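Local coordinates for protein putative isomerase (Streptomyces coelicolor A3, PDB 2OQH) that is an enolase-superfamily enzyme, probably a glucarate dehydratase that removes water from D-glucarate to give 5-dehydro-4-deoxy-D-glucarate, at residues Val264-Lys273 / Leu292-Glu301; Ile304-Ser314 / Leu345-Val355. One frame throughout, in Å; residues are numbered along the deposited sequence.

Interaction 1: Val264-Lys273 / Leu292-Glu301; sequences VDVIHGDVYK and LGMNLHSGGE
Strands 266-269 and 293-296 are neighbouring parallel staves of the TIM barrel that forms the C-terminal domain of enolase-superfamily proteins, and helix 277-289 makes the beta-alpha-beta crossover between them. Five backbone hydrogen bonds join the pair, from Gly293 N to Asp265 O at the start to His297 N to Gly269 O (2.8 Å) at the finish. The shortest runs from Gly269 N to Asn295 O, 2.6 Å, with the donor almost in line with the carbonyl bond. Ile267, Met294 and Leu296 face the surrounding helices, where branched and long apolar chains suit the core. Ile267 CD1 presses on Leu292 CD1 at 3.5 Å, both chains lying against Phe255 of helix 252-260. Met294, a selenomethionine, has CG anti to the backbone N (chi1 180°) and a fully extended chain, which carries CE to 3.5 Å from Gly269 CA; any side chain on Gly269 would collide with that methyl, so glycine fits. On the other face His268 and Asn295 lie alongside each other, ring and amide 23° apart, with His268 CE1 3.6 Å from Asn295 CB. The amide ND2 is held by Tyr221 OH and Ala322 O. Past the strands, Asp270 caps the next short helix, its OD1 accepting from Tyr272 N, while OD2 lies at the edge of the His297 ring and takes a weak but straight bond from ND1 (3.4 Å). Tyr272 CE2 packs against Glu301 CG at 3.6 Å, and Glu301 OE2 in turn accepts from Gly299 N. Asp270 and His297, just past the C-terminal ends of successive strands, are placed as in the His-Asp dyad of mandelate racemase relatives, consistent with a similar role; the carboxylate probably helps fix the turn of the imidazole while also holding the helix start.

Interaction 2: Ile304-Ser314 / Leu345-Val355; sequences IATAAHLAVVS and LRVPSGPGLGV
Segment 304-314 of helix 303-315 is flanked by the largely non-helical segment 345-355; the nearest CA atoms, those of Leu310 and Val347, are 5.5 Å apart, and no direct hydrogen bond spans the two. Leu310 fills the space between the helix and residues 345-348 with both branches: CD2 rests on Leu345 CB at 3.8 Å, and CD1 lies against the ring of Pro348, 3.9 Å from its CD. Leu345 also sends CD1 across to the methyl of Thr306, whose hydroxyl bonds back to Leu302 O. Replacing Leu310 by an alanine would probably open a gap between Leu345 and Pro348, taking from the proline ring the methyl it rests on and leaving Leu345 with less apolar cover. Beta-branched Val347 spreads two methyls over the helix, CG2 meeting Ser314 CB at 3.6 Å; the Ser314 hydroxyl is engaged by Arg125 O. In the fold, this is an outer helix of the TIM barrel, between strands 293-296 and 323-324, covered by the chain that follows the barrel and leads back toward helix 85-112, where Asp106 accepts from Leu353 N. A type II' turn from Pro351 to Gly354, with Gly352 supplying the positive phi, brings Leu353 round to the helix. With CG anti to its carbonyl carbon (chi1 -65°), Leu353 straddles a helical turn: CD1 touches Ile304 CG2 at 3.8 Å, while CD2 sits 3.7 Å from Ala308 CA, an approach that the small alanine permits. Ala307, equally slight, admits Val355 CG1 to its CB, and beside it one water donates to both Ala307 O (3.0 Å) and Leu353 O (2.7 Å).

From the N terminus, interaction 1 comes first: the chain leaves strand 266-269, passes through helix 277-289 on the outside and re-enters the barrel as strand 293-296, closing a short loop of 18 intervening residues. Helix 303-315 then follows, and interaction 2 closes a longer loop of 30 residues when the chain, after strand 323-324, comes back at 344-346 and continues over the helix. The two are in series, neither nesting nor crossing. They nevertheless touch, since Tyr272 OH probably hydrogen-bonds to Ala305 O and Leu296 packs on Val313. Thus the barrel wall is tied to the helix outside it, and that helix to the chain beyond the barrel.

Interaction 1: Val264-Lys273 / Leu292-Glu301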
loop_
_atom_site.group_PDB
_atom_site.type_symbol
_atom_site.label_atom_id
_atom_site.label_comp_id
_atom_site.label_asym_id
_atom_site.label_seq_id
_atom_site.Cartn_x
_atom_site.Cartn_y
_atom_site.Cartn_z
ATOM N N VAL A 264 6.582 16.533 -6.950
ATOM C CA VAL A 264 6.014 15.293 -7.474
ATOM C C VAL A 264 4.810 15.454 -8.405
ATOM O O VAL A 264 4.129 16.477 -8.391
ATOM C CB VAL A 264 5.592 14.362 -6.318
ATOM C CG1 VAL A 264 6.780 14.108 -5.375
ATOM C CG2 VAL A 264 4.438 14.984 -5.551
ATOM N N ASP A 265 4.550 14.419 -9.202
ATOM C CA ASP A 265 3.429 14.412 -10.143
ATOM C C ASP A 265 2.387 13.373 -9.736
ATOM O O ASP A 265 1.217 13.467 -10.107
ATOM C CB ASP A 265 3.915 14.078 -11.556
ATOM C CG ASP A 265 4.977 15.036 -12.050
ATOM O OD1 ASP A 265 4.662 16.239 -12.197
ATOM O OD2 ASP A 265 6.124 14.588 -12.293
ATOM N N VAL A 266 2.835 12.373 -8.989
ATOM C CA VAL A 266 1.967 11.297 -8.538
ATOM C C VAL A 266 2.305 10.926 -7.101
ATOM O O VAL A 266 3.480 10.788 -6.753
ATOM C CB VAL A 266 2.150 10.034 -9.424
ATOM C CG1 VAL A 266 1.219 8.918 -8.954
ATOM C CG2 VAL A 266 1.887 10.377 -10.887
ATOM N N ILE A 267 1.283 10.770 -6.266
ATOM C CA ILE A 267 1.511 10.390 -4.879
ATOM C C ILE A 267 0.893 9.032 -4.570
ATOM O O ILE A 267 -0.192 8.718 -5.041
ATOM C CB ILE A 267 0.921 11.416 -3.896
ATOM C CG1 ILE A 267 1.600 12.773 -4.088
ATOM C CG2 ILE A 267 1.126 10.935 -2.463
ATOM C CD1 ILE A 267 1.084 13.855 -3.155
ATOM N N HIS A 268 1.600 8.233 -3.778
ATOM C CA HIS A 268 1.122 6.915 -3.373
ATOM C C HIS A 268 0.376 7.003 -2.045
ATOM O O HIS A 268 0.929 7.463 -1.052
ATOM C CB HIS A 268 2.296 5.945 -3.182
ATOM C CG HIS A 268 2.568 5.065 -4.363
ATOM N ND1 HIS A 268 1.630 4.199 -4.880
ATOM C CD2 HIS A 268 3.684 4.895 -5.104
ATOM C CE1 HIS A 268 2.157 3.533 -5.893
ATOM N NE2 HIS A 268 3.404 3.939 -6.050
ATOM N N GLY A 269 -0.878 6.576 -2.027
ATOM C CA GLY A 269 -1.620 6.575 -0.781
ATOM C C GLY A 269 -1.284 5.262 -0.096
ATOM O O GLY A 269 -0.654 4.402 -0.706
ATOM N N ASP A 270 -1.687 5.109 1.161
ATOM C CA ASP A 270 -1.441 3.893 1.928
ATOM C C ASP A 270 -2.018 4.123 3.315
ATOM O O ASP A 270 -1.479 4.893 4.115
ATOM C CB ASP A 270 0.062 3.595 2.027
ATOM C CG ASP A 270 0.361 2.351 2.854
ATOM O OD1 ASP A 270 -0.582 1.753 3.418
ATOM O OD2 ASP A 270 1.546 1.967 2.941
ATOM N N VAL A 271 -3.129 3.452 3.583
ATOM C CA VAL A 271 -3.816 3.583 4.855
ATOM C C VAL A 271 -2.911 3.365 6.053
ATOM O O VAL A 271 -2.989 4.082 7.048
ATOM C CB VAL A 271 -4.995 2.593 4.933
ATOM C CG1 VAL A 271 -5.553 2.544 6.352
ATOM C CG2 VAL A 271 -6.067 3.010 3.955
ATOM N N TYR A 272 -2.039 2.375 5.941
ATOM C CA TYR A 272 -1.149 2.020 7.024
ATOM C C TYR A 272 -0.009 2.995 7.208
ATOM O O TYR A 272 0.586 3.060 8.285
ATOM C CB TYR A 272 -0.671 0.588 6.788
ATOM C CG TYR A 272 -1.883 -0.272 6.534
ATOM C CD1 TYR A 272 -2.801 -0.512 7.556
ATOM C CD2 TYR A 272 -2.219 -0.673 5.245
ATOM C CE1 TYR A 272 -4.029 -1.110 7.299
ATOM C CE2 TYR A 272 -3.457 -1.275 4.972
ATOM C CZ TYR A 272 -4.358 -1.485 6.007
ATOM O OH TYR A 272 -5.604 -2.026 5.752
ATOM N N LYS A 273 0.277 3.775 6.175
ATOM C CA LYS A 273 1.339 4.766 6.253
ATOM C C LYS A 273 0.775 6.122 6.711
ATOM O O LYS A 273 1.437 6.869 7.429
ATOM C CB LYS A 273 2.020 4.892 4.882
ATOM C CG LYS A 273 3.198 5.855 4.826
ATOM C CD LYS A 273 3.847 5.869 3.431
ATOM C CE LYS A 273 4.734 4.656 3.188
ATOM N NZ LYS A 273 6.177 4.987 3.351
ATOM N N LEU A 292 -2.738 15.896 -9.369
ATOM C CA LEU A 292 -1.726 14.871 -9.171
ATOM C C LEU A 292 -2.342 13.510 -9.419
ATOM O O LEU A 292 -3.526 13.308 -9.168
ATOM C CB LEU A 292 -1.206 14.889 -7.733
ATOM C CG LEU A 292 -0.588 16.158 -7.158
ATOM C CD1 LEU A 292 -0.152 15.873 -5.731
ATOM C CD2 LEU A 292 0.592 16.611 -8.018
ATOM N N GLY A 293 -1.544 12.579 -9.925
ATOM C CA GLY A 293 -2.047 11.238 -10.106
ATOM C C GLY A 293 -1.948 10.624 -8.718
ATOM O O GLY A 293 -1.313 11.205 -7.832
HETATM N N MSE A 294 -2.579 9.476 -8.506
HETATM C CA MSE A 294 -2.515 8.802 -7.211
HETATM C C MSE A 294 -2.634 7.300 -7.411
HETATM O O MSE A 294 -3.267 6.837 -8.352
HETATM C CB MSE A 294 -3.646 9.260 -6.276
HETATM C CG MSE A 294 -3.619 8.568 -4.904
HETATM SE SE MSE A 294 -5.116 8.983 -3.723
HETATM C CE MSE A 294 -4.349 8.340 -2.064
ATOM N N ASN A 295 -2.012 6.546 -6.518
ATOM C CA ASN A 295 -2.067 5.092 -6.574
ATOM C C ASN A 295 -1.859 4.654 -5.134
ATOM O O ASN A 295 -1.645 5.495 -4.265
ATOM C CB ASN A 295 -0.943 4.563 -7.472
ATOM C CG ASN A 295 -1.224 3.169 -8.013
ATOM O OD1 ASN A 295 -2.333 2.636 -7.873
ATOM N ND2 ASN A 295 -0.217 2.573 -8.651
ATOM N N LEU A 296 -1.939 3.357 -4.862
ATOM C CA LEU A 296 -1.706 2.894 -3.505
ATOM C C LEU A 296 -0.411 2.109 -3.425
ATOM O O LEU A 296 -0.064 1.351 -4.333
ATOM C CB LEU A 296 -2.867 2.034 -3.001
ATOM C CG LEU A 296 -4.198 2.744 -2.726
ATOM C CD1 LEU A 296 -5.157 1.761 -2.075
ATOM C CD2 LEU A 296 -3.981 3.960 -1.824
ATOM N N HIS A 297 0.310 2.316 -2.333
ATOM C CA HIS A 297 1.569 1.637 -2.081
ATOM C C HIS A 297 1.279 0.435 -1.192
ATOM O O HIS A 297 0.392 0.487 -0.346
ATOM C CB HIS A 297 2.532 2.593 -1.375
ATOM C CG HIS A 297 3.758 1.932 -0.829
ATOM N ND1 HIS A 297 3.868 1.534 0.487
ATOM C CD2 HIS A 297 4.935 1.614 -1.417
ATOM C CE1 HIS A 297 5.062 1.004 0.685
ATOM N NE2 HIS A 297 5.728 1.042 -0.455
ATOM N N SER A 298 2.025 -0.648 -1.382
ATOM C CA SER A 298 1.813 -1.841 -0.567
ATOM C C SER A 298 2.984 -2.131 0.360
ATOM O O SER A 298 4.140 -2.162 -0.071
ATOM C CB SER A 298 1.570 -3.062 -1.450
ATOM O OG SER A 298 1.585 -4.231 -0.658
ATOM N N GLY A 299 2.675 -2.333 1.636
ATOM C CA GLY A 299 3.705 -2.633 2.614
ATOM C C GLY A 299 3.552 -4.049 3.143
ATOM O O GLY A 299 3.808 -4.299 4.320
ATOM N N GLY A 300 3.125 -4.970 2.277
ATOM C CA GLY A 300 2.942 -6.361 2.672
ATOM C C GLY A 300 1.565 -6.726 3.215
ATOM O O GLY A 300 1.416 -7.719 3.934
ATOM N N GLU A 301 0.547 -5.947 2.874
ATOM C CA GLU A 301 -0.800 -6.220 3.354
ATOM C C GLU A 301 -1.285 -7.616 3.003
ATOM O O GLU A 301 -1.033 -8.107 1.905
ATOM C CB GLU A 301 -1.808 -5.229 2.764
ATOM C CG GLU A 301 -1.612 -3.791 3.167
ATOM C CD GLU A 301 -0.394 -3.186 2.522
ATOM O OE1 GLU A 301 -0.206 -3.408 1.309
ATOM O OE2 GLU A 301 0.363 -2.486 3.223
#

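Interaction 2: Ile304-Ser314 / Leu345-Val355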
loop_
_atom_site.group_PDB
_atom_site.type_symbol
_atom_site.label_atom_id
_atom_site.label_comp_id
_atom_site.label_asym_id
_atom_site.label_seq_id
_atom_site.Cartn_x
_atom_site.Cartn_y
_atom_site.Cartn_z
ATOM N N ILE A 304 -7.013 -8.939 5.382
ATOM C CA ILE A 304 -7.757 -7.876 6.048
ATOM C C ILE A 304 -7.310 -6.497 5.548
ATOM O O ILE A 304 -8.136 -5.684 5.137
ATOM C CB ILE A 304 -7.588 -7.962 7.579
ATOM C CG1 ILE A 304 -8.119 -9.311 8.080
ATOM C CG2 ILE A 304 -8.346 -6.821 8.259
ATOM C CD1 ILE A 304 -7.883 -9.551 9.565
ATOM N N ALA A 305 -6.003 -6.256 5.562
ATOM C CA ALA A 305 -5.455 -4.979 5.114
ATOM C C ALA A 305 -5.816 -4.697 3.657
ATOM O O ALA A 305 -6.259 -3.591 3.320
ATOM C CB ALA A 305 -3.946 -4.968 5.297
ATOM N N THR A 306 -5.630 -5.694 2.796
ATOM C CA THR A 306 -5.949 -5.541 1.386
ATOM C C THR A 306 -7.431 -5.215 1.205
ATOM O O THR A 306 -7.799 -4.428 0.338
ATOM C CB THR A 306 -5.625 -6.823 0.587
ATOM O OG1 THR A 306 -4.217 -7.072 0.634
ATOM C CG2 THR A 306 -6.055 -6.672 -0.864
ATOM N N ALA A 307 -8.276 -5.825 2.031
ATOM C CA ALA A 307 -9.715 -5.589 1.967
ATOM C C ALA A 307 -10.024 -4.107 2.224
ATOM O O ALA A 307 -10.860 -3.509 1.546
ATOM C CB ALA A 307 -10.434 -6.466 2.994
ATOM N N ALA A 308 -9.345 -3.523 3.205
ATOM C CA ALA A 308 -9.544 -2.114 3.530
ATOM C C ALA A 308 -9.135 -1.261 2.324
ATOM O O ALA A 308 -9.834 -0.323 1.949
ATOM C CB ALA A 308 -8.721 -1.743 4.749
ATOM N N HIS A 309 -8.003 -1.601 1.714
ATOM C CA HIS A 309 -7.522 -0.864 0.551
ATOM C C HIS A 309 -8.479 -0.962 -0.635
ATOM O O HIS A 309 -8.707 0.020 -1.343
ATOM C CB HIS A 309 -6.136 -1.367 0.141
ATOM C CG HIS A 309 -5.012 -0.677 0.847
ATOM N ND1 HIS A 309 -5.203 0.443 1.627
ATOM C CD2 HIS A 309 -3.680 -0.910 0.840
ATOM C CE1 HIS A 309 -4.033 0.875 2.066
ATOM N NE2 HIS A 309 -3.094 0.071 1.602
ATOM N N LEU A 310 -9.043 -2.151 -0.839
ATOM C CA LEU A 310 -9.975 -2.375 -1.935
ATOM C C LEU A 310 -11.217 -1.507 -1.785
ATOM O O LEU A 310 -11.764 -1.036 -2.776
ATOM C CB LEU A 310 -10.368 -3.857 -2.000
ATOM C CG LEU A 310 -9.205 -4.771 -2.389
ATOM C CD1 LEU A 310 -9.591 -6.247 -2.245
ATOM C CD2 LEU A 310 -8.814 -4.454 -3.821
ATOM N N ALA A 311 -11.659 -1.300 -0.546
ATOM C CA ALA A 311 -12.832 -0.464 -0.294
ATOM C C ALA A 311 -12.499 0.979 -0.669
ATOM O O ALA A 311 -13.321 1.697 -1.234
ATOM C CB ALA A 311 -13.238 -0.543 1.177
ATOM N N VAL A 312 -11.278 1.397 -0.359
ATOM C CA VAL A 312 -10.871 2.751 -0.681
ATOM C C VAL A 312 -10.794 2.943 -2.192
ATOM O O VAL A 312 -11.383 3.875 -2.729
ATOM C CB VAL A 312 -9.523 3.093 -0.034
ATOM C CG1 VAL A 312 -9.074 4.484 -0.464
ATOM C CG2 VAL A 312 -9.667 3.045 1.487
ATOM N N VAL A 313 -10.091 2.048 -2.878
ATOM C CA VAL A 313 -9.963 2.154 -4.326
ATOM C C VAL A 313 -11.329 2.149 -5.002
ATOM O O VAL A 313 -11.615 2.975 -5.873
ATOM C CB VAL A 313 -9.120 0.994 -4.907
ATOM C CG1 VAL A 313 -9.127 1.063 -6.427
ATOM C CG2 VAL A 313 -7.692 1.067 -4.385
ATOM N N SER A 314 -12.173 1.216 -4.577
ATOM C CA SER A 314 -13.513 1.054 -5.125
ATOM C C SER A 314 -14.363 2.324 -5.067
ATOM O O SER A 314 -15.130 2.606 -5.988
ATOM C CB SER A 314 -14.227 -0.086 -4.380
ATOM O OG SER A 314 -15.545 -0.284 -4.866
ATOM N N LEU A 345 -8.226 -7.628 -8.450
ATOM C CA LEU A 345 -8.818 -8.072 -7.193
ATOM C C LEU A 345 -10.252 -7.576 -7.152
ATOM O O LEU A 345 -10.532 -6.438 -7.522
ATOM C CB LEU A 345 -8.058 -7.499 -5.996
ATOM C CG LEU A 345 -6.719 -8.145 -5.642
ATOM C CD1 LEU A 345 -5.952 -7.255 -4.680
ATOM C CD2 LEU A 345 -6.964 -9.504 -5.022
ATOM N N ARG A 346 -11.167 -8.433 -6.721
ATOM C CA ARG A 346 -12.562 -8.031 -6.639
ATOM C C ARG A 346 -12.809 -7.462 -5.250
ATOM O O ARG A 346 -12.312 -7.988 -4.255
ATOM C CB ARG A 346 -13.489 -9.223 -6.900
ATOM C CG ARG A 346 -14.969 -8.849 -6.951
ATOM C CD ARG A 346 -15.806 -10.001 -7.481
ATOM N NE ARG A 346 -15.822 -11.125 -6.552
ATOM C CZ ARG A 346 -16.183 -12.361 -6.879
ATOM N NH1 ARG A 346 -16.556 -12.631 -8.125
ATOM N NH2 ARG A 346 -16.174 -13.321 -5.958
ATOM N N VAL A 347 -13.567 -6.376 -5.186
ATOM C CA VAL A 347 -13.869 -5.744 -3.910
ATOM C C VAL A 347 -14.918 -6.552 -3.144
ATOM O O VAL A 347 -16.023 -6.771 -3.647
ATOM C CB VAL A 347 -14.415 -4.321 -4.123
ATOM C CG1 VAL A 347 -14.506 -3.604 -2.788
ATOM C CG2 VAL A 347 -13.519 -3.553 -5.087
ATOM N N PRO A 348 -14.582 -7.016 -1.925
ATOM C CA PRO A 348 -15.506 -7.798 -1.094
ATOM C C PRO A 348 -16.882 -7.138 -1.024
ATOM O O PRO A 348 -16.998 -5.921 -1.198
ATOM C CB PRO A 348 -14.792 -7.842 0.254
ATOM C CG PRO A 348 -13.353 -7.938 -0.163
ATOM C CD PRO A 348 -13.261 -6.908 -1.275
ATOM N N SER A 349 -17.924 -7.928 -0.762
ATOM C CA SER A 349 -19.285 -7.389 -0.736
ATOM C C SER A 349 -20.054 -7.325 0.587
ATOM O O SER A 349 -20.978 -6.513 0.727
ATOM C CB SER A 349 -20.140 -8.144 -1.762
ATOM O OG SER A 349 -20.053 -9.548 -1.563
ATOM N N GLY A 350 -19.697 -8.162 1.554
ATOM C CA GLY A 350 -20.424 -8.161 2.816
ATOM C C GLY A 350 -20.340 -6.900 3.661
ATOM O O GLY A 350 -19.679 -5.925 3.278
ATOM N N PRO A 351 -21.024 -6.878 4.822
ATOM C CA PRO A 351 -20.985 -5.701 5.695
ATOM C C PRO A 351 -19.547 -5.462 6.145
ATOM O O PRO A 351 -18.732 -6.385 6.150
ATOM C CB PRO A 351 -21.891 -6.102 6.860
ATOM C CG PRO A 351 -22.873 -7.060 6.220
ATOM C CD PRO A 351 -21.968 -7.889 5.337
ATOM N N GLY A 352 -19.241 -4.229 6.533
ATOM C CA GLY A 352 -17.890 -3.927 6.968
ATOM C C GLY A 352 -16.906 -4.205 5.851
ATOM O O GLY A 352 -17.206 -3.939 4.690
ATOM N N LEU A 353 -15.744 -4.750 6.194
ATOM C CA LEU A 353 -14.714 -5.053 5.206
ATOM C C LEU A 353 -15.102 -6.211 4.293
ATOM O O LEU A 353 -14.491 -6.413 3.245
ATOM C CB LEU A 353 -13.391 -5.382 5.901
ATOM C CG LEU A 353 -12.717 -4.268 6.702
ATOM C CD1 LEU A 353 -11.508 -4.835 7.433
ATOM C CD2 LEU A 353 -12.301 -3.132 5.768
ATOM N N GLY A 354 -16.118 -6.968 4.698
ATOM C CA GLY A 354 -16.567 -8.097 3.904
ATOM C C GLY A 354 -15.704 -9.336 4.057
ATOM O O GLY A 354 -15.569 -10.120 3.116
ATOM N N VAL A 355 -15.113 -9.520 5.233
ATOM C CA VAL A 355 -14.267 -10.685 5.481
ATOM C C VAL A 355 -14.528 -11.279 6.860
ATOM O O VAL A 355 -14.910 -10.568 7.791
ATOM C CB VAL A 355 -12.768 -10.328 5.381
ATOM C CG1 VAL A 355 -12.464 -9.748 4.009
ATOM C CG2 VAL A 355 -12.389 -9.343 6.482
HETATM O O HOH W 1 -13.793 -4.174 1.893
#